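Local coordinates for protein transcriptional regulator (Pseudomonas aeruginosa, PDB 3E7Q) that probably binds cis-regulatory DNA as a TetR-family transcriptional regulator, most likely a repressor, at residues E21-C26 and A63-A68; R75-A80 and A102-P107; A94-S99 and A168-L173. All coordinates share one frame; numbering follows the deposited sequence.

Contact 1. Residues E21-C26 and A63-A68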
loop_
_atom_site.group_PDB
_atom_site.type_symbol
_atom_site.label_atom_id
_atom_site.label_comp_id
_atom_site.label_asym_id
_atom_site.label_seq_id
_atom_site.Cartn_x
_atom_site.Cartn_y
_atom_site.Cartn_z
ATOM N N GLU B 21 18.073 -12.887 -4.065
ATOM C CA GLU B 21 18.186 -11.837 -5.108
ATOM C C GLU B 21 17.604 -12.274 -6.505
ATOM O O GLU B 21 17.003 -11.456 -7.203
ATOM C CB GLU B 21 19.662 -11.348 -5.231
ATOM C CG GLU B 21 19.906 -10.167 -6.234
ATOM C CD GLU B 21 21.409 -9.741 -6.421
ATOM O OE1 GLU B 21 22.173 -10.440 -7.143
ATOM O OE2 GLU B 21 21.808 -8.662 -5.875
ATOM N N ALA B 22 17.779 -13.540 -6.905
ATOM C CA ALA B 22 17.125 -14.044 -8.143
ATOM C C ALA B 22 15.570 -14.069 -8.035
ATOM O O ALA B 22 14.841 -13.722 -9.006
ATOM C CB ALA B 22 17.665 -15.424 -8.529
ATOM N N THR B 23 15.080 -14.474 -6.858
ATOM C CA THR B 23 13.654 -14.479 -6.538
ATOM C C THR B 23 13.096 -13.058 -6.619
ATOM O O THR B 23 12.034 -12.843 -7.254
ATOM C CB THR B 23 13.414 -15.113 -5.137
ATOM O OG1 THR B 23 14.010 -16.408 -5.123
ATOM C CG2 THR B 23 11.950 -15.242 -4.775
ATOM N N LEU B 24 13.802 -12.077 -6.001
ATOM C CA LEU B 24 13.316 -10.695 -6.068
ATOM C C LEU B 24 13.253 -10.124 -7.510
ATOM O O LEU B 24 12.356 -9.329 -7.823
ATOM C CB LEU B 24 14.126 -9.773 -5.162
ATOM C CG LEU B 24 14.090 -10.096 -3.653
ATOM C CD1 LEU B 24 15.260 -9.387 -3.003
ATOM C CD2 LEU B 24 12.705 -9.746 -3.046
ATOM N N ALA B 25 14.192 -10.537 -8.356
ATOM C CA ALA B 25 14.318 -10.070 -9.755
ATOM C C ALA B 25 13.266 -10.701 -10.588
ATOM O O ALA B 25 12.630 -10.045 -11.409
ATOM C CB ALA B 25 15.765 -10.389 -10.371
ATOM N N CYS B 26 13.067 -11.989 -10.370
ATOM C CA CYS B 26 11.937 -12.665 -10.987
ATOM C C CYS B 26 10.556 -12.101 -10.612
ATOM O O CYS B 26 9.675 -12.011 -11.494
ATOM C CB CYS B 26 11.991 -14.138 -10.678
ATOM S SG CYS B 26 10.617 -14.989 -11.366
ATOM N N ALA B 63 8.662 -16.806 0.289
ATOM C CA ALA B 63 8.709 -16.643 1.746
ATOM C C ALA B 63 10.127 -16.376 2.252
ATOM O O ALA B 63 10.333 -15.483 3.080
ATOM C CB ALA B 63 8.114 -17.865 2.466
ATOM N N GLU B 64 11.118 -17.096 1.751
ATOM C CA GLU B 64 12.505 -16.782 2.143
ATOM C C GLU B 64 12.959 -15.368 1.746
ATOM O O GLU B 64 13.609 -14.662 2.542
ATOM C CB GLU B 64 13.511 -17.761 1.564
ATOM C CG GLU B 64 13.936 -18.947 2.445
ATOM C CD GLU B 64 14.499 -18.564 3.832
ATOM O OE1 GLU B 64 15.753 -18.402 3.997
ATOM O OE2 GLU B 64 13.673 -18.497 4.771
ATOM N N ALA B 65 12.662 -14.963 0.514
ATOM C CA ALA B 65 12.913 -13.571 0.083
ATOM C C ALA B 65 12.161 -12.517 0.942
ATOM O O ALA B 65 12.730 -11.461 1.265
ATOM C CB ALA B 65 12.590 -13.378 -1.371
ATOM N N TYR B 66 10.890 -12.803 1.248
ATOM C CA TYR B 66 10.038 -11.952 2.059
ATOM C C TYR B 66 10.662 -11.795 3.441
ATOM O O TYR B 66 10.805 -10.704 3.918
ATOM C CB TYR B 66 8.602 -12.543 2.168
ATOM C CG TYR B 66 7.457 -11.615 2.674
ATOM C CD1 TYR B 66 7.655 -10.274 2.976
ATOM C CD2 TYR B 66 6.186 -12.095 2.782
ATOM C CE1 TYR B 66 6.628 -9.470 3.412
ATOM C CE2 TYR B 66 5.140 -11.304 3.195
ATOM C CZ TYR B 66 5.353 -9.991 3.504
ATOM O OH TYR B 66 4.304 -9.208 3.939
ATOM N N LEU B 67 11.088 -12.897 4.038
ATOM C CA LEU B 67 11.753 -12.887 5.335
ATOM C C LEU B 67 13.058 -12.114 5.394
ATOM O O LEU B 67 13.345 -11.447 6.402
ATOM C CB LEU B 67 12.004 -14.321 5.814
ATOM C CG LEU B 67 10.939 -14.883 6.743
ATOM C CD1 LEU B 67 11.042 -16.406 6.893
ATOM C CD2 LEU B 67 10.984 -14.162 8.158
ATOM N N ALA B 68 13.879 -12.276 4.354
ATOM C CA ALA B 68 15.109 -11.530 4.188
ATOM C C ALA B 68 14.790 -10.039 4.094
ATOM O O ALA B 68 15.423 -9.257 4.749
ATOM C CB ALA B 68 15.885 -11.995 2.946
#

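Contact 2. Residues R75-A80 and A102-P107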
loop_
_atom_site.group_PDB
_atom_site.type_symbol
_atom_site.label_atom_id
_atom_site.label_comp_id
_atom_site.label_asym_id
_atom_site.label_seq_id
_atom_site.Cartn_x
_atom_site.Cartn_y
_atom_site.Cartn_z
ATOM N N ARG B 75 16.131 -4.623 10.994
ATOM C CA ARG B 75 17.469 -4.381 11.502
ATOM C C ARG B 75 17.807 -2.921 11.448
ATOM O O ARG B 75 18.381 -2.367 12.382
ATOM C CB ARG B 75 18.541 -5.124 10.734
ATOM C CG ARG B 75 18.831 -6.495 11.286
ATOM C CD ARG B 75 20.184 -7.029 10.719
ATOM N NE ARG B 75 20.197 -7.191 9.255
ATOM C CZ ARG B 75 19.527 -8.134 8.566
ATOM N NH1 ARG B 75 18.705 -9.001 9.179
ATOM N NH2 ARG B 75 19.623 -8.175 7.234
ATOM N N LEU B 76 17.467 -2.299 10.338
ATOM C CA LEU B 76 17.832 -0.923 10.152
ATOM C C LEU B 76 16.977 -0.057 11.077
ATOM O O LEU B 76 17.479 0.884 11.648
ATOM C CB LEU B 76 17.665 -0.506 8.694
ATOM C CG LEU B 76 18.655 -1.088 7.699
ATOM C CD1 LEU B 76 18.304 -0.511 6.330
ATOM C CD2 LEU B 76 20.146 -0.824 8.095
ATOM N N LEU B 77 15.683 -0.384 11.197
ATOM C CA LEU B 77 14.775 0.404 12.042
ATOM C C LEU B 77 15.091 0.254 13.554
ATOM O O LEU B 77 15.017 1.235 14.285
ATOM C CB LEU B 77 13.322 0.080 11.734
ATOM C CG LEU B 77 12.882 0.580 10.336
ATOM C CD1 LEU B 77 11.453 0.159 9.994
ATOM C CD2 LEU B 77 13.086 2.098 10.173
ATOM N N ARG B 78 15.451 -0.956 13.996
ATOM C CA ARG B 78 15.904 -1.174 15.367
ATOM C C ARG B 78 17.164 -0.426 15.629
ATOM O O ARG B 78 17.323 0.119 16.714
ATOM C CB ARG B 78 16.171 -2.642 15.697
ATOM C CG ARG B 78 14.892 -3.411 15.984
ATOM C CD ARG B 78 15.107 -4.938 16.270
ATOM N NE ARG B 78 13.788 -5.540 16.504
ATOM C CZ ARG B 78 13.227 -6.512 15.781
ATOM N NH1 ARG B 78 13.889 -7.108 14.779
ATOM N NH2 ARG B 78 11.987 -6.902 16.087
ATOM N N GLY B 79 18.067 -0.441 14.646
ATOM C CA GLY B 79 19.355 0.241 14.757
ATOM C C GLY B 79 19.159 1.722 15.032
ATOM O O GLY B 79 19.837 2.293 15.891
ATOM N N ALA B 80 18.229 2.332 14.286
ATOM C CA ALA B 80 17.995 3.759 14.359
ATOM C C ALA B 80 17.420 4.137 15.746
ATOM O O ALA B 80 17.891 5.107 16.350
ATOM C CB ALA B 80 17.115 4.209 13.222
ATOM N N ALA B 102 17.358 6.943 1.894
ATOM C CA ALA B 102 17.497 6.251 0.606
ATOM C C ALA B 102 17.472 4.717 0.725
ATOM O O ALA B 102 16.981 4.028 -0.141
ATOM C CB ALA B 102 18.788 6.704 -0.049
ATOM N N GLU B 103 17.980 4.189 1.827
ATOM C CA GLU B 103 17.992 2.747 2.090
ATOM C C GLU B 103 16.551 2.173 2.153
ATOM O O GLU B 103 16.164 1.323 1.334
ATOM C CB GLU B 103 18.782 2.474 3.374
ATOM C CG GLU B 103 20.315 2.785 3.281
ATOM C CD GLU B 103 20.680 4.305 3.288
ATOM O OE1 GLU B 103 19.955 5.090 3.935
ATOM O OE2 GLU B 103 21.695 4.716 2.632
ATOM N N LEU B 104 15.729 2.691 3.053
ATOM C CA LEU B 104 14.344 2.215 3.173
ATOM C C LEU B 104 13.379 2.891 2.177
ATOM O O LEU B 104 12.269 2.380 1.924
ATOM C CB LEU B 104 13.846 2.358 4.618
ATOM C CG LEU B 104 14.675 1.482 5.561
ATOM C CD1 LEU B 104 14.290 1.690 7.006
ATOM C CD2 LEU B 104 14.625 -0.028 5.184
ATOM N N LEU B 105 13.788 4.024 1.585
ATOM C CA LEU B 105 12.900 4.691 0.621
ATOM C C LEU B 105 13.228 4.299 -0.824
ATOM O O LEU B 105 12.632 4.825 -1.750
ATOM C CB LEU B 105 12.863 6.209 0.861
ATOM C CG LEU B 105 11.569 6.929 0.431
ATOM C CD1 LEU B 105 10.293 6.449 1.183
ATOM C CD2 LEU B 105 11.709 8.449 0.519
ATOM N N ASP B 106 14.140 3.338 -1.009
ATOM C CA ASP B 106 14.523 2.837 -2.337
ATOM C C ASP B 106 13.319 2.346 -3.140
ATOM O O ASP B 106 12.729 1.284 -2.833
ATOM C CB ASP B 106 15.557 1.692 -2.219
ATOM C CG ASP B 106 15.964 1.082 -3.591
ATOM O OD1 ASP B 106 15.902 1.786 -4.645
ATOM O OD2 ASP B 106 16.361 -0.115 -3.602
ATOM N N PRO B 107 12.976 3.081 -4.213
ATOM C CA PRO B 107 11.785 2.702 -4.961
ATOM C C PRO B 107 11.972 1.395 -5.730
ATOM O O PRO B 107 11.004 0.845 -6.236
ATOM C CB PRO B 107 11.614 3.874 -5.940
ATOM C CG PRO B 107 13.042 4.340 -6.204
ATOM C CD PRO B 107 13.669 4.238 -4.830
#

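Contact 3. Residues A94-S99 and A168-L173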
loop_
_atom_site.group_PDB
_atom_site.type_symbol
_atom_site.label_atom_id
_atom_site.label_comp_id
_atom_site.label_asym_id
_atom_site.label_seq_id
_atom_site.Cartn_x
_atom_site.Cartn_y
_atom_site.Cartn_z
ATOM N N ALA B 94 14.473 9.469 14.958
ATOM C CA ALA B 94 15.477 8.651 14.312
ATOM C C ALA B 94 14.778 7.584 13.457
ATOM O O ALA B 94 15.151 7.412 12.326
ATOM C CB ALA B 94 16.432 8.035 15.337
ATOM N N PHE B 95 13.764 6.895 13.989
ATOM C CA PHE B 95 12.899 5.997 13.210
ATOM C C PHE B 95 12.377 6.636 11.924
ATOM O O PHE B 95 12.504 6.048 10.890
ATOM C CB PHE B 95 11.719 5.528 14.043
ATOM C CG PHE B 95 10.969 4.358 13.480
ATOM C CD1 PHE B 95 11.196 3.052 13.967
ATOM C CD2 PHE B 95 9.913 4.545 12.548
ATOM C CE1 PHE B 95 10.451 1.949 13.451
ATOM C CE2 PHE B 95 9.211 3.471 12.047
ATOM C CZ PHE B 95 9.488 2.174 12.489
ATOM N N PHE B 96 11.814 7.840 12.009
ATOM C CA PHE B 96 11.292 8.567 10.831
ATOM C C PHE B 96 12.387 8.860 9.818
ATOM O O PHE B 96 12.219 8.576 8.632
ATOM C CB PHE B 96 10.598 9.885 11.262
ATOM C CG PHE B 96 9.440 9.667 12.266
ATOM C CD1 PHE B 96 8.648 8.500 12.217
ATOM C CD2 PHE B 96 9.146 10.635 13.222
ATOM C CE1 PHE B 96 7.664 8.292 13.138
ATOM C CE2 PHE B 96 8.130 10.443 14.137
ATOM C CZ PHE B 96 7.373 9.286 14.093
ATOM N N GLU B 97 13.501 9.406 10.286
ATOM C CA GLU B 97 14.682 9.610 9.427
ATOM C C GLU B 97 15.147 8.338 8.725
ATOM O O GLU B 97 15.329 8.344 7.506
ATOM C CB GLU B 97 15.841 10.218 10.218
ATOM C CG GLU B 97 15.568 11.647 10.674
ATOM C CD GLU B 97 15.661 12.695 9.557
ATOM O OE1 GLU B 97 16.165 12.380 8.430
ATOM O OE2 GLU B 97 15.229 13.851 9.839
ATOM N N ALA B 98 15.311 7.244 9.472
ATOM C CA ALA B 98 15.650 5.971 8.808
ATOM C C ALA B 98 14.602 5.580 7.761
ATOM O O ALA B 98 14.952 5.116 6.644
ATOM C CB ALA B 98 15.881 4.854 9.782
ATOM N N SER B 99 13.337 5.811 8.101
ATOM C CA SER B 99 12.200 5.434 7.229
ATOM C C SER B 99 12.174 6.127 5.870
ATOM O O SER B 99 11.655 5.571 4.920
ATOM C CB SER B 99 10.857 5.742 7.912
ATOM O OG SER B 99 10.593 4.880 9.008
ATOM N N ALA B 168 0.339 2.575 9.784
ATOM C CA ALA B 168 -0.488 2.892 8.655
ATOM C C ALA B 168 -0.026 4.157 7.909
ATOM O O ALA B 168 0.088 4.151 6.688
ATOM C CB ALA B 168 -1.973 2.948 9.083
ATOM N N LEU B 169 0.292 5.219 8.645
ATOM C CA LEU B 169 0.761 6.479 8.069
ATOM C C LEU B 169 2.073 6.321 7.318
ATOM O O LEU B 169 2.205 6.811 6.200
ATOM C CB LEU B 169 0.922 7.554 9.121
ATOM C CG LEU B 169 1.437 8.970 8.718
ATOM C CD1 LEU B 169 0.511 9.586 7.686
ATOM C CD2 LEU B 169 1.595 9.884 9.949
ATOM N N LEU B 170 3.025 5.637 7.943
ATOM C CA LEU B 170 4.323 5.286 7.363
ATOM C C LEU B 170 4.221 4.473 6.117
ATOM O O LEU B 170 4.816 4.832 5.110
ATOM C CB LEU B 170 5.223 4.551 8.390
ATOM C CG LEU B 170 5.797 5.549 9.381
ATOM C CD1 LEU B 170 6.088 4.910 10.759
ATOM C CD2 LEU B 170 7.028 6.136 8.736
ATOM N N ASP B 171 3.415 3.407 6.172
ATOM C CA ASP B 171 3.098 2.559 5.005
ATOM C C ASP B 171 2.558 3.336 3.853
ATOM O O ASP B 171 3.008 3.155 2.701
ATOM C CB ASP B 171 2.025 1.497 5.341
ATOM C CG ASP B 171 2.574 0.301 6.048
ATOM O OD1 ASP B 171 3.790 0.231 6.239
ATOM O OD2 ASP B 171 1.766 -0.556 6.506
ATOM N N GLY B 172 1.513 4.120 4.148
ATOM C CA GLY B 172 0.841 4.986 3.171
ATOM C C GLY B 172 1.803 5.930 2.524
ATOM O O GLY B 172 1.798 6.090 1.327
ATOM N N LEU B 173 2.626 6.591 3.329
ATOM C CA LEU B 173 3.645 7.492 2.825
ATOM C C LEU B 173 4.746 6.811 2.009
ATOM O O LEU B 173 5.213 7.332 0.996
ATOM C CB LEU B 173 4.268 8.259 3.990
ATOM C CG LEU B 173 3.358 9.275 4.724
ATOM C CD1 LEU B 173 4.201 9.708 5.801
ATOM C CD2 LEU B 173 2.863 10.462 3.828
#

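Contact 1. Residues E21-C26 and A63-A68
Thr23, which meets Ala65 across this contact, sends its hydroxyl OG1 back along its own helix to a hydrogen bond with the carbonyl oxygen of Leu19, one turn earlier. The polar branch is thus satisfied locally and the methyl branch does the packing. This is the probable DNA-binding part of a TetR-type fold: helix 12-34 carries residues 21-26, helix 58-82 carries residues 63-68, and the predicted helix-turn-helix, residues 36-55, lies between them in the chain. The two backbones come close, with Thr23 CA and Ala65 CA 6.7 Å apart, consistent with the small residue that faces helix 12-34. With CG2 of Thr23 anti to the backbone N, the methyl is carried across to 3.9 Å from Ala65 CB. Leu24 arrives from the next position along the helix. Its CB does not aim at the partner, but its second torsion (chi2 162°) extends CD1 and leaves the other branch, CD2, facing the partner, 4.0 Å from the same Ala65 CB. The junction is therefore wholly apolar, Ala65 CB touching one methyl from each of two side chains, and it buries a modest 105 Å². Thr23 also packs on Ile40, in the predicted helix-turn-helix, and on Leu61 and Val62, while Leu24 reaches Val69 and, on helix 110-120, Ala112 and Phe116. Tyr66 leaves helix 58-82 on another side, stacks with Phe116 and hydrogen-bonds through OH to His130 ND1, so that the same turn of helix holds both the DNA-binding part and the regulatory part. The two methyls flank Ala65 CB nearly at a right angle: Thr23 CG2 and Leu24 CD2, 5.8 Å apart, subtend about 94° at that carbon.

Contact 2. Residues R75-A80 and A102-P107
Leu104 reaches from the short, weakly bonded helix at 102-105 to two consecutive leucines, Leu76 and Leu77, of the long helix 58-82. Its CB points at that helix but is still 5.6 Å from the nearer methyls, Leu76 CD1 and Leu77 CD2. One bond further on, CG comes within 4.2 Å of Leu76 CD1, having been placed beside the backbone N (chi1 -63°). From there the side chain forks. CD2 passes alongside Leu76 CD1 at 3.9 Å, the two leucines running past one another in opposite senses. CD1 turns to Leu77 and ends against its CD2 at 3.4 Å, closer than carbons normally pack, with Leu77 CG at 3.8 Å behind. The squeeze falls on the buried side of the contact; toward solvent it is relaxed, where Leu76 CD1 rests 4.2 Å from Glu103 CB and the carboxylate of Glu103 turns away. Leu77 gets there by its tip, its CB not being aimed at the partner. At the other end of the residue, the carbonyl oxygen of Leu104 accepts a hydrogen bond from Trp174 NE1, which ties the short helix to helix 159-179. The arrangement belongs to the all-helical regulatory part of a TetR-type protein: Leu104 also leans on Arg72 and Val73 one turn earlier in helix 58-82, and Leu77 continues inward to Phe95, Ala98 and Ser99 of helix 88-99 and Tyr137 of helix 124-152, so the pair lies where helices 58-82, 88-99, 102-105 and 124-152 come together.

Contact 3. Residues A94-S99 and A168-L173
Phe95 opens the contact by presenting a ring edge to Leu170: CE2 comes within 3.7 Å of Leu170 CD1, which lies near the ring plane. Its CG stands anti to the backbone N (chi1 -165°), which swings the ring across to the partner although CB is not aimed there. Phe96 brings a second edge, CE1 at a looser 4.4 Å from the same methyl, so Leu170 CD1 meets two ring edges, from directions roughly at right angles, and lies under neither face. One turn on, Ser99 offers the flank of its side chain, with CB 3.9 Å and OG 3.8 Å from Leu170 CD2. That hydroxyl is already spent: OG donates to Phe95 O at 2.9 Å from above the carbonyl plane, while Ser99 N reaches the same oxygen from the opposite face. The two segments run nearly parallel (21° between their axes), 12.0 Å apart at closest approach, a separation spanned by Leu170 from one side and the two phenylalanines from the other. On helix 159-179, Leu169, Asp171 and Leu173 pack against the second subunit, so the contact couples the regulatory domain's interior to a dimer-interface helix, an arrangement typical of TetR-family C-terminal domains.

Overall arrangement
From the N terminus, helix 12-34 meets helix 58-82 at contact 1, closing a loop of 36 residues that contains the predicted helix-turn-helix. Further along the same long helix, contact 2 opens at 75-80 and closes at 102-107, some 17 Å from contact 1 between centres. Before it closes, contact 3 has opened at 94-99, to close only at 168-173; contacts 2 and 3 therefore cross, whereas contact 1 is complete before either begins. Contacts 2 and 3 also touch directly, for example Ala80 O against Ala94 CB. Helix 58-82 thus runs from the DNA-binding part into the regulatory core, which contact 3 extends to the dimer-interface helix 159-179.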